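Local coordinates for protein FMN reductase (NADPH) (Bacillus subtilis, PDB 3N2S) that uses NADPH to drive FMN reductase chemistry and also reduces nitroaromatic compounds, quinones and azo dyes, working as a homodimeric flavoprotein, at residues I123-S127 / M128-I132; P174-K178 / Q179-H183; T235-N238 / D239-E243. All coordinates share one frame; numbering follows the deposited sequence.

Contact 1 (I123-S127 / M128-I132); sequences IAAES and MGLGI
Ala125 turns its methyl group onto Ile132, CB lying 3.6 Å from Ile132 CG2, and the same CB also grazes Leu130 CB. The two partners lie beyond the end of helix 104-127, where the chain doubles back into strand 131-135. Positive phi at Gly129 (87°) and two bonds into the last turn define a Schellman motif: Gly129 N donates to Glu126 O at 3.1 Å, and Leu130 N to Ala125 O at 3.0 Å. Ala125 O also accepts from Met128 N, and the two donors come from opposite faces of its carbonyl plane. Selenomethionine Met128 bends at chi3 (-130°), which brings CE back over Ala124, 4.0 Å from its CB. Glu126 crosses Ile132 at about a right angle, its OE2 3.6 Å from Ile132 CG1. A water lies between Glu126 OE2 and Ile132 N, accepting from the latter. Outside the turn, Leu30 and Val163 lie around Ala125, while Ile5 of the second subunit packs on Met128. Ala125 O and Glu126 O are thus satisfied by backbone donors of residues 128-130, Ala124 O is held by Ser127 OG at 2.6 Å, and the Glu126 carboxylate reaches the backbone N of Ile132 through water.

Contact 2 (P174-K178 / Q179-H183); sequences PRLPK and QAVYH. With FMN (flavin mononucleotide), chain E.
Leu176 and Val181 cross at about a right angle, with Leu176 CD1 3.7 Å from Val181 CG2. The other branch of the leucine leans on Ala180, CD2 standing 4.1 Å from Ala180 CB. Lys178 and Tyr182 meet differently: they lie side by side and point the same way. Both have CG anti to the backbone N (chi1 176° and -177°), and the lysine continues fully extended, which brings CE obliquely to within 4.1 Å of Tyr182 CD2. Beyond this apolar overlap their polar ends separate, Lys178 NZ forming a salt bridge with Asp28 of the second subunit and Tyr182 OH a hydrogen bond with His75 of that subunit. Gln179 bends at chi2 (-82°), folding its amide back beside Pro177, whose CB is 3.7 Å from Gln179 OE1. The turn that joins the segments is held by Ala180 N to Pro177 O and by Tyr182 N to Lys178 O, the latter 2.8 Å long and nearly along the C=O axis. At the far end Arg175 meets the FMN phosphate edge-on: NH1 and NH2 both donate to O1P, NH2 at 2.7 Å, with the oxygen in the guanidinium plane. Gln35 and Ala37 of the second subunit take further bonds from this arginine through their carbonyls. Residues 174-183 thus run from the flavin pocket, past Tyr201 of helix 191-213, through the short helix 178-181 and into Tyr182 and His183, which extend a sheet of the second subunit as a parallel strand.

Contact 3 (T235-N238 / D239-E243); sequences TYLN and DYVKE
Tyr236 O receives Tyr240 N at 2.8 Å, the donor lying in the carbonyl plane and the N-H pointing almost straight at the oxygen (162°). One residue on, Val241 N reaches Leu237 O at 3.0 Å with an N-H angle of 170°. These are i to i+4 helical bonds of the helix around 237-243, and a weak bond from Asp239 N shares Tyr236 O. The side chains of Tyr236 and Tyr240 lie side by side and point the same way. Tyr236 CD1 is 3.7 Å from Tyr240 CB, and its CE1 stands 4.0 Å from Tyr240 CG, an oblique meeting rather than a ring stack. The first torsion of Tyr236 (chi1 86°) places CG between the backbone N and the carbonyl carbon; Leu237 CG lies over one face of the ring, offset toward the rim. Leu237 CB in turn lies 4.3 Å from Val241 CG1. Lys242 runs its CG, CD and CE beside Asn238 O, with CE at 3.4 Å. Two polar ends are occupied farther off, Lys242 NZ by Asn247 O and Asn238 OD1 by Thr104 N of the second subunit. The two tyrosines therefore meet through carbon atoms, while their hydroxyls bond outside the turn, Tyr236 OH to Arg139 O and Leu142 N and Tyr240 OH to Thr146, tying it to the region of helix 142-149.

All three are local contacts within one continuous stretch and only partly buried, and each also touches the second subunit. Four of the touching residues are buried in contact 1, three each in contacts 2 and 3. Contact 1 leads into strand 131-135, an outermost strand of this chain's sheet, its apolar groups shared between helix 24-35 and strand 155-164. Contact 2 joins a loop to a short, weakly bonded helix; it alone of the three binds FMN directly, and it makes a salt bridge to the second subunit. Contact 3 lies on helix 237-243, and its side-chain packing includes a pair of tyrosines. Contacts 1 and 3 sit on opposite sides of the chain's centre.

Contact 1 (I123-S127 / M128-I132)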
loop_
_atom_site.group_PDB
_atom_site.type_symbol
_atom_site.label_atom_id
_atom_site.label_comp_id
_atom_site.label_asym_id
_atom_site.label_seq_id
_atom_site.Cartn_x
_atom_site.Cartn_y
_atom_site.Cartn_z
ATOM N N ILE A 123 -11.398 2.435 3.520
ATOM C CA ILE A 123 -12.659 2.337 2.744
ATOM C C ILE A 123 -13.789 1.801 3.637
ATOM O O ILE A 123 -14.914 2.323 3.592
ATOM C CB ILE A 123 -12.483 1.513 1.458
ATOM C CG1 ILE A 123 -11.439 2.149 0.505
ATOM C CG2 ILE A 123 -13.816 1.314 0.717
ATOM C CD1 ILE A 123 -10.755 0.986 -0.339
ATOM N N ALA A 124 -13.492 0.769 4.436
ATOM C CA ALA A 124 -14.492 0.222 5.368
ATOM C C ALA A 124 -14.968 1.322 6.332
ATOM O O ALA A 124 -16.180 1.503 6.477
ATOM C CB ALA A 124 -13.909 -0.949 6.134
ATOM N N ALA A 125 -14.035 2.109 6.922
ATOM C CA ALA A 125 -14.392 3.190 7.863
ATOM C C ALA A 125 -15.243 4.267 7.198
ATOM O O ALA A 125 -16.297 4.647 7.733
ATOM C CB ALA A 125 -13.143 3.807 8.479
ATOM N N GLU A 126 -14.825 4.705 6.005
ATOM C CA GLU A 126 -15.548 5.711 5.226
ATOM C C GLU A 126 -16.950 5.258 4.821
ATOM O O GLU A 126 -17.872 6.069 4.847
ATOM C CB GLU A 126 -14.714 6.177 4.025
ATOM C CG GLU A 126 -13.527 6.986 4.524
ATOM C CD GLU A 126 -12.530 7.438 3.482
ATOM O OE1 GLU A 126 -12.240 6.675 2.534
ATOM O OE2 GLU A 126 -11.975 8.539 3.670
ATOM N N SER A 127 -17.126 3.954 4.510
ATOM C CA SER A 127 -18.444 3.396 4.161
ATOM C C SER A 127 -19.419 3.448 5.367
ATOM O O SER A 127 -20.636 3.498 5.164
ATOM C CB SER A 127 -18.307 1.966 3.656
ATOM O OG SER A 127 -18.060 1.045 4.707
HETATM N N MSE A 128 -18.876 3.461 6.608
HETATM C CA MSE A 128 -19.661 3.523 7.850
HETATM C C MSE A 128 -19.995 4.966 8.250
HETATM O O MSE A 128 -20.650 5.180 9.265
HETATM C CB MSE A 128 -18.891 2.857 9.008
HETATM C CG MSE A 128 -18.705 1.353 8.860
HETATM SE SE MSE A 128 -17.525 0.713 10.277
HETATM C CE MSE A 128 -16.308 -0.276 9.304
ATOM N N GLY A 129 -19.508 5.929 7.481
ATOM C CA GLY A 129 -19.681 7.352 7.764
ATOM C C GLY A 129 -18.596 7.883 8.684
ATOM O O GLY A 129 -18.693 9.006 9.194
ATOM N N LEU A 130 -17.545 7.080 8.928
ATOM C CA LEU A 130 -16.447 7.554 9.763
ATOM C C LEU A 130 -15.441 8.302 8.882
ATOM O O LEU A 130 -15.431 8.129 7.671
ATOM C CB LEU A 130 -15.740 6.385 10.513
ATOM C CG LEU A 130 -16.598 5.559 11.486
ATOM C CD1 LEU A 130 -15.940 4.220 11.792
ATOM C CD2 LEU A 130 -16.909 6.348 12.763
ATOM N N GLY A 131 -14.626 9.137 9.507
ATOM C CA GLY A 131 -13.560 9.866 8.845
ATOM C C GLY A 131 -12.229 9.223 9.176
ATOM O O GLY A 131 -12.092 8.567 10.227
ATOM N N ILE A 132 -11.254 9.363 8.250
ATOM C CA ILE A 132 -9.903 8.831 8.454
ATOM C C ILE A 132 -8.847 9.867 8.086
ATOM O O ILE A 132 -9.073 10.719 7.224
ATOM C CB ILE A 132 -9.641 7.469 7.711
ATOM C CG1 ILE A 132 -9.617 7.596 6.157
ATOM C CG2 ILE A 132 -10.589 6.347 8.147
ATOM C CD1 ILE A 132 -8.200 7.876 5.518
HETATM O O HOH W 1 -12.232 10.456 5.730
#

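Contact 2 (P174-K178 / Q179-H183)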
loop_
_atom_site.group_PDB
_atom_site.type_symbol
_atom_site.label_atom_id
_atom_site.label_comp_id
_atom_site.label_asym_id
_atom_site.label_seq_id
_atom_site.Cartn_x
_atom_site.Cartn_y
_atom_site.Cartn_z
ATOM N N PRO A 174 -8.352 18.276 -5.286
ATOM C CA PRO A 174 -8.236 17.750 -6.660
ATOM C C PRO A 174 -6.984 16.902 -6.861
ATOM O O PRO A 174 -5.924 17.183 -6.297
ATOM C CB PRO A 174 -8.182 19.015 -7.528
ATOM C CG PRO A 174 -8.782 20.096 -6.678
ATOM C CD PRO A 174 -8.326 19.748 -5.273
ATOM N N ARG A 175 -7.131 15.856 -7.657
ATOM C CA ARG A 175 -6.050 14.945 -7.985
ATOM C C ARG A 175 -5.476 15.318 -9.343
ATOM O O ARG A 175 -6.141 16.008 -10.122
ATOM C CB ARG A 175 -6.583 13.497 -8.018
ATOM C CG ARG A 175 -6.980 12.968 -6.625
ATOM C CD ARG A 175 -5.790 12.939 -5.652
ATOM N NE ARG A 175 -6.087 12.188 -4.428
ATOM C CZ ARG A 175 -6.473 12.738 -3.284
ATOM N NH1 ARG A 175 -6.669 14.046 -3.202
ATOM N NH2 ARG A 175 -6.670 11.984 -2.210
ATOM N N LEU A 176 -4.252 14.842 -9.627
ATOM C CA LEU A 176 -3.593 15.056 -10.919
ATOM C C LEU A 176 -4.521 14.696 -12.073
ATOM O O LEU A 176 -5.314 13.751 -11.954
ATOM C CB LEU A 176 -2.349 14.149 -11.034
ATOM C CG LEU A 176 -1.062 14.635 -10.320
ATOM C CD1 LEU A 176 -0.139 13.442 -10.031
ATOM C CD2 LEU A 176 -0.304 15.670 -11.174
ATOM N N PRO A 177 -4.415 15.383 -13.231
ATOM C CA PRO A 177 -5.227 14.972 -14.390
ATOM C C PRO A 177 -4.934 13.514 -14.702
ATOM O O PRO A 177 -3.808 13.055 -14.491
ATOM C CB PRO A 177 -4.706 15.883 -15.514
ATOM C CG PRO A 177 -4.258 17.122 -14.778
ATOM C CD PRO A 177 -3.566 16.546 -13.564
ATOM N N LYS A 178 -5.947 12.774 -15.154
ATOM C CA LYS A 178 -5.835 11.360 -15.514
ATOM C C LYS A 178 -4.586 11.057 -16.363
ATOM O O LYS A 178 -3.830 10.145 -16.034
ATOM C CB LYS A 178 -7.123 10.908 -16.239
ATOM C CG LYS A 178 -7.111 9.461 -16.754
ATOM C CD LYS A 178 -8.279 9.225 -17.708
ATOM C CE LYS A 178 -8.339 7.809 -18.226
ATOM N NZ LYS A 178 -9.475 7.634 -19.165
ATOM N N GLN A 179 -4.367 11.838 -17.434
ATOM C CA GLN A 179 -3.248 11.652 -18.347
ATOM C C GLN A 179 -1.828 11.858 -17.733
ATOM O O GLN A 179 -0.838 11.412 -18.322
ATOM C CB GLN A 179 -3.501 12.381 -19.682
ATOM C CG GLN A 179 -3.413 13.912 -19.633
ATOM C CD GLN A 179 -4.602 14.735 -19.160
ATOM O OE1 GLN A 179 -4.554 15.978 -19.211
ATOM N NE2 GLN A 179 -5.689 14.109 -18.704
ATOM N N ALA A 180 -1.734 12.485 -16.534
ATOM C CA ALA A 180 -0.456 12.587 -15.827
ATOM C C ALA A 180 -0.129 11.244 -15.139
ATOM O O ALA A 180 1.034 10.886 -15.005
ATOM C CB ALA A 180 -0.517 13.670 -14.759
ATOM N N VAL A 181 -1.152 10.557 -14.634
ATOM C CA VAL A 181 -0.974 9.316 -13.853
ATOM C C VAL A 181 -1.117 8.047 -14.679
ATOM O O VAL A 181 -0.406 7.074 -14.425
ATOM C CB VAL A 181 -1.930 9.345 -12.629
ATOM C CG1 VAL A 181 -1.988 8.001 -11.899
ATOM C CG2 VAL A 181 -1.528 10.451 -11.664
ATOM N N TYR A 182 -2.058 8.044 -15.636
ATOM C CA TYR A 182 -2.386 6.871 -16.450
ATOM C C TYR A 182 -1.737 6.942 -17.816
ATOM O O TYR A 182 -1.866 7.958 -18.502
ATOM C CB TYR A 182 -3.922 6.709 -16.551
ATOM C CG TYR A 182 -4.343 5.471 -17.325
ATOM C CD1 TYR A 182 -4.167 4.200 -16.792
ATOM C CD2 TYR A 182 -4.867 5.574 -18.612
ATOM C CE1 TYR A 182 -4.577 3.061 -17.485
ATOM C CE2 TYR A 182 -5.228 4.438 -19.339
ATOM C CZ TYR A 182 -5.076 3.181 -18.771
ATOM O OH TYR A 182 -5.431 2.049 -19.460
ATOM N N HIS A 183 -1.002 5.890 -18.187
ATOM C CA HIS A 183 -0.230 5.825 -19.435
ATOM C C HIS A 183 -0.694 4.591 -20.195
ATOM O O HIS A 183 -0.963 3.571 -19.579
ATOM C CB HIS A 183 1.298 5.682 -19.132
ATOM C CG HIS A 183 1.838 6.657 -18.125
ATOM N ND1 HIS A 183 2.550 7.776 -18.517
ATOM C CD2 HIS A 183 1.748 6.651 -16.773
ATOM C CE1 HIS A 183 2.862 8.420 -17.406
ATOM N NE2 HIS A 183 2.381 7.800 -16.329
HETATM N N1 FMN E . -2.024 14.085 6.837
HETATM C C2 FMN E . -1.697 14.683 8.013
HETATM O O2 FMN E . -2.371 15.634 8.452
HETATM N N3 FMN E . -0.626 14.256 8.734
HETATM C C4 FMN E . 0.208 13.209 8.427
HETATM O O4 FMN E . 1.163 12.862 9.134
HETATM C C4A FMN E . -0.117 12.504 7.167
HETATM N N5 FMN E . 0.573 11.450 6.807
HETATM C C5A FMN E . 0.115 10.729 5.683
HETATM C C6 FMN E . 0.792 9.523 5.363
HETATM C C7 FMN E . 0.334 8.705 4.340
HETATM C C7M FMN E . 1.019 7.369 4.097
HETATM C C8 FMN E . -0.770 9.142 3.508
HETATM C C8M FMN E . -1.250 8.330 2.357
HETATM C C9 FMN E . -1.446 10.365 3.798
HETATM C C9A FMN E . -1.014 11.187 4.864
HETATM N N10 FMN E . -1.694 12.364 5.272
HETATM C C10 FMN E . -1.343 13.036 6.401
HETATM C "C1'" FMN E . -2.861 12.832 4.490
HETATM C "C2'" FMN E . -2.374 13.501 3.196
HETATM O "O2'" FMN E . -1.902 14.735 3.543
HETATM C "C3'" FMN E . -3.595 13.668 2.297
HETATM O "O3'" FMN E . -4.068 12.326 1.972
HETATM C "C4'" FMN E . -3.278 14.526 0.992
HETATM O "O4'" FMN E . -3.175 15.903 1.406
HETATM C "C5'" FMN E . -4.492 14.455 0.025
HETATM O "O5'" FMN E . -5.642 14.985 0.749
HETATM P P FMN E . -7.026 14.158 0.871
HETATM O O1P FMN E . -7.588 13.917 -0.507
HETATM O O2P FMN E . -7.782 15.092 1.790
HETATM O O3P FMN E . -6.632 12.899 1.663
#

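Contact 3 (T235-N238 / D239-E243)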
loop_
_atom_site.group_PDB
_atom_site.type_symbol
_atom_site.label_atom_id
_atom_site.label_comp_id
_atom_site.label_asym_id
_atom_site.label_seq_id
_atom_site.Cartn_x
_atom_site.Cartn_y
_atom_site.Cartn_z
ATOM N N THR A 235 16.380 11.480 6.525
ATOM C CA THR A 235 17.574 10.761 6.017
ATOM C C THR A 235 18.022 9.611 6.945
ATOM O O THR A 235 18.504 8.593 6.445
ATOM C CB THR A 235 18.728 11.754 5.753
ATOM O OG1 THR A 235 19.180 12.289 6.996
ATOM C CG2 THR A 235 18.324 12.875 4.833
ATOM N N TYR A 236 17.820 9.756 8.275
ATOM C CA TYR A 236 18.159 8.759 9.303
ATOM C C TYR A 236 17.524 7.383 9.013
ATOM O O TYR A 236 18.040 6.364 9.478
ATOM C CB TYR A 236 17.778 9.262 10.715
ATOM C CG TYR A 236 16.338 8.975 11.114
ATOM C CD1 TYR A 236 16.014 7.851 11.861
ATOM C CD2 TYR A 236 15.298 9.816 10.716
ATOM C CE1 TYR A 236 14.694 7.559 12.197
ATOM C CE2 TYR A 236 13.968 9.536 11.051
ATOM C CZ TYR A 236 13.676 8.410 11.799
ATOM O OH TYR A 236 12.390 8.123 12.154
ATOM N N LEU A 237 16.380 7.363 8.278
ATOM C CA LEU A 237 15.686 6.120 7.922
ATOM C C LEU A 237 16.532 5.189 7.053
ATOM O O LEU A 237 16.335 3.984 7.109
ATOM C CB LEU A 237 14.310 6.383 7.292
ATOM C CG LEU A 237 13.242 6.978 8.250
ATOM C CD1 LEU A 237 12.007 7.408 7.489
ATOM C CD2 LEU A 237 12.846 5.958 9.324
ATOM N N ASN A 238 17.480 5.729 6.267
ATOM C CA ASN A 238 18.396 4.925 5.432
ATOM C C ASN A 238 19.066 3.856 6.294
ATOM O O ASN A 238 19.044 2.672 5.942
ATOM C CB ASN A 238 19.475 5.827 4.786
ATOM C CG ASN A 238 18.968 6.811 3.771
ATOM O OD1 ASN A 238 17.774 6.873 3.443
ATOM N ND2 ASN A 238 19.875 7.629 3.264
ATOM N N ASP A 239 19.586 4.277 7.475
ATOM C CA ASP A 239 20.237 3.383 8.419
ATOM C C ASP A 239 19.274 2.794 9.414
ATOM O O ASP A 239 19.463 1.638 9.781
ATOM C CB ASP A 239 21.381 4.095 9.168
ATOM C CG ASP A 239 22.482 4.584 8.235
ATOM O OD1 ASP A 239 22.860 3.826 7.301
ATOM O OD2 ASP A 239 22.953 5.716 8.424
ATOM N N TYR A 240 18.276 3.575 9.895
ATOM C CA TYR A 240 17.338 3.075 10.907
ATOM C C TYR A 240 16.528 1.862 10.450
ATOM O O TYR A 240 16.348 0.935 11.246
ATOM C CB TYR A 240 16.438 4.178 11.498
ATOM C CG TYR A 240 15.603 3.668 12.648
ATOM C CD1 TYR A 240 16.140 3.562 13.927
ATOM C CD2 TYR A 240 14.310 3.196 12.440
ATOM C CE1 TYR A 240 15.402 3.023 14.972
ATOM C CE2 TYR A 240 13.567 2.642 13.476
ATOM C CZ TYR A 240 14.113 2.571 14.741
ATOM O OH TYR A 240 13.378 2.017 15.754
ATOM N N VAL A 241 16.045 1.851 9.183
ATOM C CA VAL A 241 15.293 0.668 8.717
ATOM C C VAL A 241 16.161 -0.615 8.766
ATOM O O VAL A 241 15.670 -1.664 9.161
ATOM C CB VAL A 241 14.502 0.848 7.387
ATOM C CG1 VAL A 241 13.618 2.094 7.427
ATOM C CG2 VAL A 241 15.413 0.864 6.175
ATOM N N LYS A 242 17.455 -0.494 8.405
ATOM C CA LYS A 242 18.457 -1.578 8.441
ATOM C C LYS A 242 18.673 -2.079 9.865
ATOM O O LYS A 242 18.774 -3.288 10.068
ATOM C CB LYS A 242 19.787 -1.106 7.824
ATOM C CG LYS A 242 19.715 -0.853 6.324
ATOM C CD LYS A 242 21.001 -0.246 5.799
ATOM C CE LYS A 242 20.871 0.249 4.374
ATOM N NZ LYS A 242 20.779 -0.858 3.376
ATOM N N GLU A 243 18.692 -1.150 10.857
ATOM C CA GLU A 243 18.825 -1.433 12.288
ATOM C C GLU A 243 17.660 -2.312 12.761
ATOM O O GLU A 243 17.838 -3.140 13.653
ATOM C CB GLU A 243 18.867 -0.103 13.081
ATOM C CG GLU A 243 19.163 -0.213 14.570
ATOM C CD GLU A 243 19.178 1.113 15.314
ATOM O OE1 GLU A 243 19.591 2.134 14.717
ATOM O OE2 GLU A 243 18.780 1.131 16.501
#